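Local coordinates for YjbQ family protein (Sulfolobus tokodaii, PDB 1VE0) that is of unknown function but binds zinc and belongs to the UPF0047 (YjbQ) family, at residues Lys67-Asp72 / Ala86-Ala91; Arg13-Ser18 / Ile80-His85; Ile114-Phe119 / Arg123-Leu128; Ile49-Glu52 / Gly56-Lys59; Arg97-Pro100 / Lys105-Leu108. One frame throughout, in Å; residues are numbered along the deposited sequence.

Contacts 1 and 2 lie side by side, with centres about 9 Å apart, and both reach the zinc ion bound by His-77, Asn-83 and His-87. Their segments share helix 84-93. Pro-71 of contact 1 packs on Phe-16 and His-85 of contact 2. Contact 3 lies nearest the middle of the chain, about 12 Å from contact 2 between centres. Its two arginines bind a sulfate, and the Arg-123 side chain is about 7 Å from the zinc. Contact 4 shares the three-stranded sheet with contact 3, and its Glu-52 side chain is near a zinc ion. Contact 5 lies about 27 Å from contact 1 between centres. Contacts 4 and 5 both meet the third subunit.

Contact 1. Residues Lys67-Asp72 / Ala86-Ala91; sequences KLVPPD and AHVISA. With ZN (zinc ion), chain C.
Val-69, just after helix 55-68, packs against Val-88 and Ile-89 of helix 84-93. The contact joins the C-terminal end of one helix to the flank of the next. Leu-68, the last residue of the first helix, packs on Ile-92 of the third subunit. Val-69 leaves the helical conformation. Its CA comes within 6.5 Å of the CA of Ile-89, the closest pair of CA atoms between the segments. Both methyls are used. CG1, set anti to the backbone N (chi1 -171°), meets CG1 of Val-88 at 4.0 Å. CG2, on the other branch, meets CD1 of Ile-89, also at 4.0 Å. The valine thus sits across the two neighbouring helix residues, in a purely apolar and buried contact. Phe-75 and His-85 also touch Val-69. Next along the chain, Pro-70 packs on Trp-64 of the second subunit. Pro-71 packs on Phe-16 and on His-85, near the start of helix 84-93.

The same helix carries a zinc ligand on a different side. His-87 NE2 binds the zinc ion at 2.3 Å, and a water completes the ligands given by His-87, Asn-83 and His-77. The rings of His-87 and His-77 meet edge-to-face. Inside the helix, Ser-90 is tied back to the preceding turn. Ala-86 O accepts Ser-90 OG at 2.8 Å and Ser-90 N at 3.1 Å, from opposite faces of its carbonyl plane.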
# COMPACT_ATOMS: atom_id res chain seq x y z
N LYS A 67 8.98 16.62 4.59
CA LYS A 67 10.43 16.44 4.62
C LYS A 67 10.89 15.51 3.51
O LYS A 67 11.93 15.72 2.89
CB LYS A 67 10.89 15.85 5.96
CG LYS A 67 10.73 16.75 7.16
CD LYS A 67 11.40 16.12 8.38
CE LYS A 67 11.32 17.01 9.61
NZ LYS A 67 9.92 17.29 10.00
N LEU A 68 10.11 14.46 3.26
CA LEU A 68 10.46 13.49 2.23
C LEU A 68 10.28 14.04 0.82
O LEU A 68 11.12 13.80 -0.05
CB LEU A 68 9.60 12.24 2.41
CG LEU A 68 9.78 11.58 3.78
CD1 LEU A 68 8.69 10.53 3.99
CD2 LEU A 68 11.17 10.96 3.85
N VAL A 69 9.20 14.78 0.61
CA VAL A 69 8.92 15.36 -0.70
C VAL A 69 8.51 16.83 -0.53
O VAL A 69 7.34 17.16 -0.53
CB VAL A 69 7.78 14.60 -1.41
CG1 VAL A 69 7.66 15.06 -2.85
CG2 VAL A 69 8.05 13.10 -1.34
N PRO A 70 9.50 17.72 -0.36
CA PRO A 70 9.27 19.16 -0.17
C PRO A 70 8.37 19.78 -1.23
O PRO A 70 8.61 19.63 -2.43
CB PRO A 70 10.68 19.74 -0.22
CG PRO A 70 11.51 18.65 0.38
CD PRO A 70 10.95 17.43 -0.33
N PRO A 71 7.31 20.49 -0.81
CA PRO A 71 6.38 21.14 -1.74
C PRO A 71 7.11 22.15 -2.62
O PRO A 71 6.69 22.47 -3.73
CB PRO A 71 5.39 21.83 -0.81
CG PRO A 71 5.42 21.00 0.42
CD PRO A 71 6.89 20.69 0.59
N ASP A 72 8.22 22.66 -2.10
CA ASP A 72 9.03 23.66 -2.79
C ASP A 72 10.04 22.97 -3.69
O ASP A 72 10.88 23.61 -4.31
CB ASP A 72 9.76 24.51 -1.75
CG ASP A 72 9.08 24.47 -0.39
OD1 ASP A 72 8.43 25.47 -0.02
OD2 ASP A 72 9.18 23.42 0.29
N ALA A 86 2.28 16.64 -3.87
CA ALA A 86 1.12 15.92 -3.35
C ALA A 86 0.90 14.63 -4.14
O ALA A 86 0.53 13.59 -3.57
CB ALA A 86 -0.12 16.79 -3.42
N HIS A 87 1.11 14.71 -5.45
CA HIS A 87 0.96 13.56 -6.34
C HIS A 87 1.98 12.48 -5.99
O HIS A 87 1.64 11.30 -5.85
CB HIS A 87 1.16 13.98 -7.80
CG HIS A 87 -0.03 14.65 -8.40
ND1 HIS A 87 -1.18 13.97 -8.75
CD2 HIS A 87 -0.25 15.95 -8.74
CE1 HIS A 87 -2.05 14.81 -9.29
NE2 HIS A 87 -1.51 16.01 -9.30
N VAL A 88 3.23 12.90 -5.85
CA VAL A 88 4.31 11.99 -5.54
C VAL A 88 4.18 11.28 -4.19
O VAL A 88 4.24 10.05 -4.12
CB VAL A 88 5.67 12.73 -5.59
CG1 VAL A 88 6.78 11.83 -5.05
CG2 VAL A 88 5.97 13.16 -7.01
N ILE A 89 3.99 12.05 -3.13
CA ILE A 89 3.89 11.41 -1.82
C ILE A 89 2.62 10.54 -1.72
O ILE A 89 2.65 9.46 -1.11
CB ILE A 89 3.93 12.45 -0.67
CG1 ILE A 89 4.09 11.73 0.67
CG2 ILE A 89 2.68 13.33 -0.70
CD1 ILE A 89 5.38 10.94 0.79
N SER A 90 1.53 10.99 -2.32
CA SER A 90 0.28 10.22 -2.32
C SER A 90 0.41 8.89 -3.09
O SER A 90 -0.20 7.89 -2.72
CB SER A 90 -0.87 11.03 -2.95
OG SER A 90 -1.30 12.10 -2.11
N ALA A 91 1.19 8.90 -4.17
CA ALA A 91 1.38 7.68 -4.96
C ALA A 91 2.17 6.67 -4.15
O ALA A 91 1.87 5.47 -4.16
CB ALA A 91 2.11 8.01 -6.25
ZN ZN C . -1.74 18.08 -10.37
O HOH W 1 -3.36 17.74 -11.71

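Contact 2. Residues Arg13-Ser18 / Ile80-His85. With ZN (zinc ion), chain C.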
# COMPACT_ATOMS: atom_id res chain seq x y z
N ARG A 13 -9.13 21.23 5.86
CA ARG A 13 -9.01 22.62 6.28
C ARG A 13 -7.74 23.36 5.96
O ARG A 13 -7.62 24.53 6.31
CB ARG A 13 -9.23 22.67 7.79
CG ARG A 13 -10.37 21.78 8.26
CD ARG A 13 -10.18 21.33 9.70
NE ARG A 13 -9.12 20.33 9.86
CZ ARG A 13 -8.87 19.67 11.00
NH1 ARG A 13 -7.90 18.78 11.07
NH2 ARG A 13 -9.62 19.92 12.07
N SER A 14 -6.79 22.71 5.31
CA SER A 14 -5.52 23.36 5.01
C SER A 14 -4.86 22.65 3.84
O SER A 14 -5.39 21.66 3.34
CB SER A 14 -4.63 23.27 6.26
OG SER A 14 -3.57 24.20 6.21
N ARG A 15 -3.72 23.17 3.38
CA ARG A 15 -3.02 22.52 2.27
C ARG A 15 -2.65 21.12 2.76
O ARG A 15 -2.90 20.13 2.07
CB ARG A 15 -1.76 23.28 1.90
CG ARG A 15 -1.11 22.75 0.66
CD ARG A 15 0.21 23.44 0.40
NE ARG A 15 0.57 23.41 -1.01
CZ ARG A 15 1.73 23.85 -1.49
NH1 ARG A 15 1.98 23.79 -2.79
NH2 ARG A 15 2.65 24.33 -0.66
N PHE A 16 -2.05 21.07 3.94
CA PHE A 16 -1.66 19.81 4.59
C PHE A 16 -2.62 19.61 5.75
O PHE A 16 -2.75 20.48 6.60
CB PHE A 16 -0.22 19.89 5.10
CG PHE A 16 0.81 19.80 4.01
CD1 PHE A 16 1.36 18.56 3.67
CD2 PHE A 16 1.19 20.92 3.29
CE1 PHE A 16 2.27 18.46 2.62
CE2 PHE A 16 2.11 20.83 2.24
CZ PHE A 16 2.64 19.59 1.91
N ASP A 17 -3.29 18.47 5.78
CA ASP A 17 -4.25 18.22 6.84
C ASP A 17 -4.36 16.71 7.07
O ASP A 17 -4.01 15.91 6.19
CB ASP A 17 -5.62 18.78 6.43
CG ASP A 17 -6.53 19.02 7.61
OD1 ASP A 17 -6.08 18.89 8.77
OD2 ASP A 17 -7.72 19.35 7.37
N SER A 18 -4.81 16.33 8.25
CA SER A 18 -4.96 14.92 8.58
C SER A 18 -6.28 14.78 9.33
O SER A 18 -6.54 15.48 10.30
CB SER A 18 -3.78 14.42 9.41
OG SER A 18 -3.45 15.31 10.46
N ILE A 80 2.26 22.78 -15.00
CA ILE A 80 0.82 22.79 -15.20
C ILE A 80 0.03 23.15 -13.94
O ILE A 80 -0.95 23.87 -14.01
CB ILE A 80 0.32 21.41 -15.67
CG1 ILE A 80 1.01 21.02 -16.98
CG2 ILE A 80 -1.20 21.43 -15.84
CD1 ILE A 80 0.58 19.68 -17.51
N ASP A 81 0.47 22.63 -12.80
CA ASP A 81 -0.20 22.84 -11.52
C ASP A 81 0.86 22.64 -10.43
O ASP A 81 1.69 21.75 -10.55
CB ASP A 81 -1.33 21.81 -11.39
CG ASP A 81 -2.15 21.98 -10.13
OD1 ASP A 81 -3.17 21.27 -10.00
OD2 ASP A 81 -1.77 22.81 -9.28
N ASN A 82 0.81 23.45 -9.38
CA ASN A 82 1.82 23.37 -8.31
C ASN A 82 1.56 22.38 -7.18
O ASN A 82 1.72 22.71 -6.01
CB ASN A 82 2.04 24.77 -7.72
CG ASN A 82 0.84 25.26 -6.93
OD1 ASN A 82 -0.30 25.15 -7.38
ND2 ASN A 82 1.09 25.80 -5.74
N ASN A 83 1.16 21.16 -7.52
CA ASN A 83 0.91 20.16 -6.49
C ASN A 83 1.63 18.84 -6.80
O ASN A 83 1.16 17.78 -6.40
CB ASN A 83 -0.59 19.92 -6.34
CG ASN A 83 -1.23 19.41 -7.61
OD1 ASN A 83 -0.57 19.28 -8.64
ND2 ASN A 83 -2.53 19.13 -7.55
N GLY A 84 2.75 18.92 -7.51
CA GLY A 84 3.51 17.73 -7.84
C GLY A 84 3.93 16.94 -6.62
O GLY A 84 3.97 15.70 -6.64
N HIS A 85 4.24 17.65 -5.54
CA HIS A 85 4.65 16.99 -4.30
C HIS A 85 3.50 16.14 -3.76
O HIS A 85 3.74 15.05 -3.23
CB HIS A 85 5.03 18.03 -3.24
CG HIS A 85 3.85 18.72 -2.64
ND1 HIS A 85 3.12 19.67 -3.33
CD2 HIS A 85 3.20 18.53 -1.47
CE1 HIS A 85 2.08 20.03 -2.61
NE2 HIS A 85 2.10 19.35 -1.47
ZN ZN C . -1.74 18.08 -10.37
O HOH W 1 -3.36 17.74 -11.71
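The CA atoms of Phe-16 and His-85 are 11.3 Å apart, and those of Arg-15 and Asn-83 9.9 Å apart, so the contact is bridged mainly by side chains. Segment 13-18 is a loop running into strand 17-20. Segment 80-85 is a loop with an inverse gamma turn centred on Asn-82, and it enters helix 84-93 with Asn-83 at the N-cap position.

Arg-15 spans the gap as an extended chain, every torsion from chi1 (-173°) to chi3 close to straight. His-85 CE1 lies over one face of its guanidinium, 3.8 Å from NH1. At the guanidinium edge, NH1 is 3.4 Å from the backbone O of Asn-82. Phe-16 comes from the opposite direction to His-85. Its CZ is 3.4 Å from His-85 NE2, and the two rings meet obliquely with planes 38° apart. His-85 NE2 is hydrogen-bonded to Phe-119 O, which helps hold the ring's turn. Within the first loop, Arg-13 grips Asp-17 side-on: NE goes to OD2 at 3.0 Å and NH1 to OD1 at 2.9 Å. Both carboxylate oxygens use their syn lone pairs.

Asn-83 turns away from Arg-15. Its OD1 binds the zinc ion at 2.4 Å, and its ND2 is hydrogen-bonded to Asp-120 OD1. The arrangement borders the zinc site at the start of helix 84-93, where Asn-83 joins His-77 and His-87 as ligands.

Contact 3. Residues Ile114-Phe119 / Arg123-Leu128. With SO4 (sulfate ion), chain B.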
# COMPACT_ATOMS: atom_id res chain seq x y z
N ILE A 114 -8.42 5.02 11.04
CA ILE A 114 -8.35 5.18 9.59
C ILE A 114 -8.15 6.68 9.41
O ILE A 114 -8.95 7.48 9.87
CB ILE A 114 -9.65 4.71 8.95
CG1 ILE A 114 -9.88 3.24 9.32
CG2 ILE A 114 -9.57 4.89 7.41
CD1 ILE A 114 -11.20 2.66 8.84
N ILE A 115 -7.05 7.05 8.76
CA ILE A 115 -6.73 8.46 8.59
C ILE A 115 -6.60 8.94 7.15
O ILE A 115 -5.95 8.28 6.33
CB ILE A 115 -5.40 8.77 9.33
CG1 ILE A 115 -5.56 8.47 10.82
CG2 ILE A 115 -4.98 10.21 9.08
CD1 ILE A 115 -4.26 8.29 11.56
N LEU A 116 -7.21 10.09 6.84
CA LEU A 116 -7.05 10.65 5.50
C LEU A 116 -5.95 11.71 5.59
O LEU A 116 -6.00 12.57 6.45
CB LEU A 116 -8.35 11.31 5.01
CG LEU A 116 -8.22 12.25 3.79
CD1 LEU A 116 -7.78 11.48 2.57
CD2 LEU A 116 -9.56 12.91 3.53
N LEU A 117 -4.95 11.63 4.71
CA LEU A 117 -3.85 12.59 4.70
C LEU A 117 -4.03 13.45 3.46
O LEU A 117 -4.13 12.93 2.34
CB LEU A 117 -2.48 11.88 4.68
CG LEU A 117 -2.06 11.08 5.93
CD1 LEU A 117 -0.64 10.51 5.72
CD2 LEU A 117 -2.08 11.97 7.19
N GLU A 118 -4.08 14.76 3.67
CA GLU A 118 -4.29 15.74 2.61
C GLU A 118 -2.98 16.49 2.35
O GLU A 118 -2.32 16.93 3.29
CB GLU A 118 -5.39 16.71 3.07
CG GLU A 118 -5.60 17.96 2.23
CD GLU A 118 -6.14 17.66 0.85
OE1 GLU A 118 -5.33 17.28 -0.02
OE2 GLU A 118 -7.37 17.80 0.64
N PHE A 119 -2.61 16.63 1.08
CA PHE A 119 -1.39 17.32 0.71
C PHE A 119 -1.65 18.44 -0.28
O PHE A 119 -0.73 19.13 -0.69
CB PHE A 119 -0.38 16.34 0.11
CG PHE A 119 -0.16 15.10 0.94
CD1 PHE A 119 -0.69 13.88 0.55
CD2 PHE A 119 0.54 15.18 2.14
CE1 PHE A 119 -0.53 12.75 1.35
CE2 PHE A 119 0.71 14.05 2.94
CZ PHE A 119 0.17 12.84 2.54
N ARG A 123 -9.94 21.20 0.51
CA ARG A 123 -10.84 20.62 -0.48
C ARG A 123 -11.87 19.69 0.15
O ARG A 123 -11.70 19.23 1.28
CB ARG A 123 -10.04 19.80 -1.50
CG ARG A 123 -9.52 20.58 -2.69
CD ARG A 123 -9.49 19.68 -3.90
NE ARG A 123 -8.14 19.29 -4.28
CZ ARG A 123 -7.87 18.42 -5.25
NH1 ARG A 123 -6.61 18.12 -5.54
NH2 ARG A 123 -8.86 17.84 -5.91
N THR A 124 -12.93 19.41 -0.60
CA THR A 124 -13.93 18.46 -0.13
C THR A 124 -13.44 17.17 -0.77
O THR A 124 -13.38 17.06 -2.00
CB THR A 124 -15.35 18.78 -0.63
OG1 THR A 124 -15.84 19.94 0.05
CG2 THR A 124 -16.29 17.61 -0.34
N ARG A 125 -13.05 16.22 0.06
CA ARG A 125 -12.55 14.95 -0.43
C ARG A 125 -13.61 13.88 -0.28
O ARG A 125 -14.34 13.84 0.71
CB ARG A 125 -11.29 14.53 0.33
CG ARG A 125 -10.14 15.51 0.17
CD ARG A 125 -9.76 15.67 -1.30
NE ARG A 125 -8.42 16.23 -1.46
CZ ARG A 125 -7.71 16.13 -2.57
NH1 ARG A 125 -6.49 16.66 -2.64
NH2 ARG A 125 -8.21 15.50 -3.63
N THR A 126 -13.67 13.00 -1.26
CA THR A 126 -14.64 11.92 -1.21
C THR A 126 -13.94 10.61 -0.88
O THR A 126 -12.90 10.30 -1.46
CB THR A 126 -15.36 11.77 -2.55
OG1 THR A 126 -16.06 12.98 -2.84
CG2 THR A 126 -16.34 10.60 -2.50
N VAL A 127 -14.51 9.85 0.04
CA VAL A 127 -13.96 8.55 0.40
C VAL A 127 -14.93 7.45 0.02
O VAL A 127 -16.11 7.51 0.36
CB VAL A 127 -13.68 8.44 1.92
CG1 VAL A 127 -13.16 7.03 2.26
CG2 VAL A 127 -12.66 9.48 2.35
N LEU A 128 -14.45 6.46 -0.72
CA LEU A 128 -15.30 5.32 -1.07
C LEU A 128 -14.94 4.13 -0.19
O LEU A 128 -13.76 3.78 -0.05
CB LEU A 128 -15.10 4.93 -2.54
CG LEU A 128 -15.57 3.53 -2.95
CD1 LEU A 128 -17.10 3.42 -2.88
CD2 LEU A 128 -15.07 3.23 -4.36
S SO4 B . -7.43 14.88 -7.33
O1 SO4 B . -8.90 14.89 -7.25
O2 SO4 B . -6.86 14.54 -6.02
O3 SO4 B . -6.97 16.22 -7.72
O4 SO4 B . -6.99 13.88 -8.32
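Glu-118 OE2 accepts a hydrogen bond from Arg-125 NE at 2.8 Å and another from Thr-12 OG1. The contact links two antiparallel sheets: strand 113-118 belongs to the three-stranded sheet and strand 124-133 to the five-stranded one. A short turn carries the chain from one to the other. The Arg-125 NE bond is nearly straight, 172° at the hydrogen, and the oxygen lies in the guanidinium plane. Beside it, Arg-125 NH1 gives a second bond to Glu-118 OE1 at 2.9 Å, on that oxygen's syn lone pair. The result is a side-on, two-nitrogen salt bridge, with carboxylate and guanidinium planes 32° apart. Arg-125 reaches it by bending at chi2 (-58°). Further bonds tie down both groups. Glu-118 OE1 also accepts Asp-120 N, and Arg-125 NH1 also bonds Thr-45 OG1. These buried charges are thus well satisfied. Next to the salt bridge, Leu-116 CD2 packs on Arg-125 CB at 4.0 Å.

The remaining nitrogen of Arg-125 serves an anion. NH2 donates to sulfate O2 at 2.9 Å. Arg-123 approaches the same ion with both terminal nitrogens, NH1 to sulfate O3 at 2.9 Å and NH2 to the same O3 at 3.1 Å. Its NH1 also forms a salt bridge with Asp-120 OD1. Thr-44, Thr-45 and His-43 complete the site. The sulfate probably came from the crystallisation liquor, but it may mark an anion pocket near the zinc. The two guanidinium groups also lie one over the other: Arg-125 NH2 is 3.3 Å above the guanidinium plane of Arg-123, over its centre.

Contact 4. Residues Ile49-Glu52 / Gly56-Lys59; sequences IINE and GLMK
A strand-turn-helix connection brings Glu-52, at the end of strand 46-51, against Leu-57 in the first turn of helix 55-68. Only three residues separate the two segments. One methyl of Leu-57 does most of the touching. CD2 lies 3.5 Å from the backbone O of Glu-52 and 3.8 Å from its CB. The CA atoms of Glu-52 and Leu-57 are 7.2 Å apart. Leu-57 CD2 is also 4.2 Å from Asn-51 OD1; the two side chains cross at about a right angle.

Asn-51 OD1 accepts two hydrogen bonds. The backbone N of Glu-52 donates to it at 2.9 Å, with the hydrogen well aligned at 160° but the donor tilted from the carbonyl plane. His-87 ND1 of the third subunit bonds the same oxygen, while Asn-51 ND2 bonds Thr-44 O of that subunit. The strand is an outer one of the three-stranded sheet within this chain, paired there with strand 113-118, and its end here forms part of the subunit interface. At the start of the helix, the carboxylate of Glu-54 bonds the backbone N atoms of Gly-56 and Leu-57.

The side chain of Glu-52 is fully stretched, with chi1 at -173° and chi2 at 180°. This extended chain carries the carboxylate beyond the CB that touches Leu-57. Glu-52 is a zinc ligand seen in a structure of this protein, but in this chain it is not bonded to the metal. Its side chain lies about 4 Å from a bound zinc ion and packs on His-87 of the third subunit.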
# COMPACT_ATOMS: atom_id res chain seq x y z
N ILE A 49 -4.12 6.07 5.25
CA ILE A 49 -3.19 5.28 6.05
C ILE A 49 -3.99 4.77 7.23
O ILE A 49 -5.05 5.33 7.52
CB ILE A 49 -2.00 6.10 6.66
CG1 ILE A 49 -2.54 7.13 7.66
CG2 ILE A 49 -1.19 6.79 5.56
CD1 ILE A 49 -1.45 7.90 8.39
N ILE A 50 -3.52 3.70 7.86
CA ILE A 50 -4.15 3.16 9.06
C ILE A 50 -3.08 3.31 10.14
O ILE A 50 -2.06 2.63 10.09
CB ILE A 50 -4.49 1.65 8.97
CG1 ILE A 50 -5.32 1.35 7.73
CG2 ILE A 50 -5.26 1.21 10.24
CD1 ILE A 50 -6.61 2.15 7.63
N ASN A 51 -3.29 4.22 11.09
CA ASN A 51 -2.31 4.39 12.14
C ASN A 51 -2.88 5.08 13.38
O ASN A 51 -4.09 5.19 13.53
CB ASN A 51 -1.09 5.15 11.60
CG ASN A 51 0.21 4.64 12.19
OD1 ASN A 51 0.62 5.08 13.27
ND2 ASN A 51 0.85 3.70 11.51
N GLU A 52 -2.02 5.55 14.28
CA GLU A 52 -2.52 6.17 15.50
C GLU A 52 -2.84 7.65 15.30
O GLU A 52 -2.02 8.40 14.75
CB GLU A 52 -1.52 5.98 16.65
CG GLU A 52 -2.06 6.47 18.00
CD GLU A 52 -1.07 6.28 19.14
OE1 GLU A 52 -1.35 6.78 20.25
OE2 GLU A 52 -0.02 5.63 18.95
N GLY A 56 0.04 14.72 18.38
CA GLY A 56 1.34 15.05 17.82
C GLY A 56 1.63 14.32 16.52
O GLY A 56 2.10 14.90 15.55
N LEU A 57 1.31 13.03 16.52
CA LEU A 57 1.53 12.17 15.36
C LEU A 57 0.73 12.68 14.15
O LEU A 57 1.19 12.62 13.02
CB LEU A 57 1.13 10.74 15.74
CG LEU A 57 1.83 9.54 15.12
CD1 LEU A 57 3.35 9.67 15.23
CD2 LEU A 57 1.33 8.29 15.84
N MSE A 58 -0.47 13.20 14.39
CA MSE A 58 -1.29 13.71 13.30
C MSE A 58 -0.54 14.84 12.59
O MSE A 58 -0.75 15.08 11.40
CB MSE A 58 -2.65 14.17 13.82
CG MSE A 58 -3.57 13.03 14.21
SE MSE A 58 -4.04 11.91 12.66
CE MSE A 58 -5.67 12.86 12.18
N LYS A 59 0.34 15.52 13.32
CA LYS A 59 1.15 16.59 12.74
C LYS A 59 2.38 15.96 12.07
O LYS A 59 2.75 16.33 10.95
CB LYS A 59 1.62 17.58 13.81
CG LYS A 59 0.54 18.45 14.44
CD LYS A 59 1.20 19.43 15.39
CE LYS A 59 0.22 20.39 16.03
NZ LYS A 59 -0.57 19.76 17.11

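Contact 5. Residues Arg97-Pro100 / Lys105-Leu108; sequences RVVP and KLDL
Pro-100 and Asp-107 make a hydrogen bond between the arms of the beta hairpin of strands 96-102 and 105-106. Asp-107 N donates to Pro-100 O at 2.8 Å, nearly straight at 170°, from a point tilted 30° off the carbonyl plane. The CA atoms of these two residues are 5.3 Å apart. Asp-107 is also the centre of an inverse gamma turn, which bends the chain just after the short strand; the Leu-108 N to Leu-106 O bond across it is weak.

The apolar contacts gather on one methyl of Val-99. CG1 touches Leu-108 CD2 at 3.7 Å and Leu-106 CD2 at 4.0 Å. The chi1 of Val-99 (-177°) turns this branch to both leucines. Against the proline ring lies Asp-107, crossing it at about a right angle: Pro-100 CG is 3.6 Å from Asp-107 CB and 3.5 Å from the backbone O of Asp-107.

The charged end of Asp-107 has its partner elsewhere, in a salt bridge from OD1 to Lys-42 NZ of the third subunit. Pro-100 and Asp-107 both pack on Leu-128 of that subunit. Within the chain, strand 105-106 is an outermost strand of the five-stranded sheet, and strand 96-102 pairs with strand 35-41 on its other side. Leu-106 packs on helix 22-28, and Val-99 on Ile-50 and Ile-114 of the other sheet.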
# COMPACT_ATOMS: atom_id res chain seq x y z
N ARG A 97 -6.45 1.51 1.69
CA ARG A 97 -5.99 0.67 2.79
C ARG A 97 -7.13 -0.32 3.05
O ARG A 97 -8.29 -0.00 2.79
CB ARG A 97 -5.74 1.51 4.06
CG ARG A 97 -4.44 2.30 4.04
CD ARG A 97 -3.25 1.35 4.06
NE ARG A 97 -1.98 2.06 4.17
CZ ARG A 97 -1.35 2.64 3.15
NH1 ARG A 97 -1.87 2.60 1.93
NH2 ARG A 97 -0.17 3.23 3.35
N VAL A 98 -6.80 -1.51 3.53
CA VAL A 98 -7.83 -2.49 3.83
C VAL A 98 -8.01 -2.60 5.34
O VAL A 98 -7.05 -2.45 6.10
CB VAL A 98 -7.48 -3.88 3.27
CG1 VAL A 98 -7.38 -3.82 1.76
CG2 VAL A 98 -6.18 -4.36 3.84
N VAL A 99 -9.24 -2.83 5.76
CA VAL A 99 -9.53 -2.99 7.18
C VAL A 99 -10.44 -4.20 7.26
O VAL A 99 -11.43 -4.29 6.54
CB VAL A 99 -10.24 -1.75 7.79
CG1 VAL A 99 -10.44 -1.95 9.29
CG2 VAL A 99 -9.39 -0.51 7.56
N PRO A 100 -10.08 -5.19 8.08
CA PRO A 100 -10.97 -6.35 8.15
C PRO A 100 -12.22 -6.00 8.93
O PRO A 100 -12.21 -5.09 9.75
CB PRO A 100 -10.12 -7.40 8.86
CG PRO A 100 -9.21 -6.55 9.76
CD PRO A 100 -8.85 -5.38 8.88
N LYS A 105 -18.20 -5.20 12.78
CA LYS A 105 -17.40 -4.04 13.18
C LYS A 105 -15.99 -4.01 12.56
O LYS A 105 -15.45 -5.04 12.17
CB LYS A 105 -17.22 -4.02 14.71
CG LYS A 105 -18.50 -4.27 15.48
CD LYS A 105 -18.31 -4.05 16.98
CE LYS A 105 -17.43 -5.11 17.60
NZ LYS A 105 -17.20 -4.85 19.06
N LEU A 106 -15.39 -2.82 12.50
CA LEU A 106 -14.03 -2.69 11.97
C LEU A 106 -13.11 -3.41 12.96
O LEU A 106 -13.15 -3.14 14.16
CB LEU A 106 -13.63 -1.22 11.89
CG LEU A 106 -14.43 -0.36 10.91
CD1 LEU A 106 -13.94 1.09 10.99
CD2 LEU A 106 -14.27 -0.91 9.50
N ASP A 107 -12.28 -4.31 12.47
CA ASP A 107 -11.37 -5.06 13.31
C ASP A 107 -10.04 -4.29 13.38
O ASP A 107 -9.11 -4.56 12.61
CB ASP A 107 -11.18 -6.47 12.72
CG ASP A 107 -10.30 -7.37 13.57
OD1 ASP A 107 -10.22 -7.14 14.79
OD2 ASP A 107 -9.71 -8.32 13.02
N LEU A 108 -9.99 -3.34 14.31
CA LEU A 108 -8.83 -2.47 14.50
C LEU A 108 -8.03 -2.77 15.76
O LEU A 108 -8.59 -3.17 16.78
CB LEU A 108 -9.29 -1.01 14.54
CG LEU A 108 -9.97 -0.51 13.26
CD1 LEU A 108 -10.81 0.75 13.51
CD2 LEU A 108 -8.89 -0.27 12.23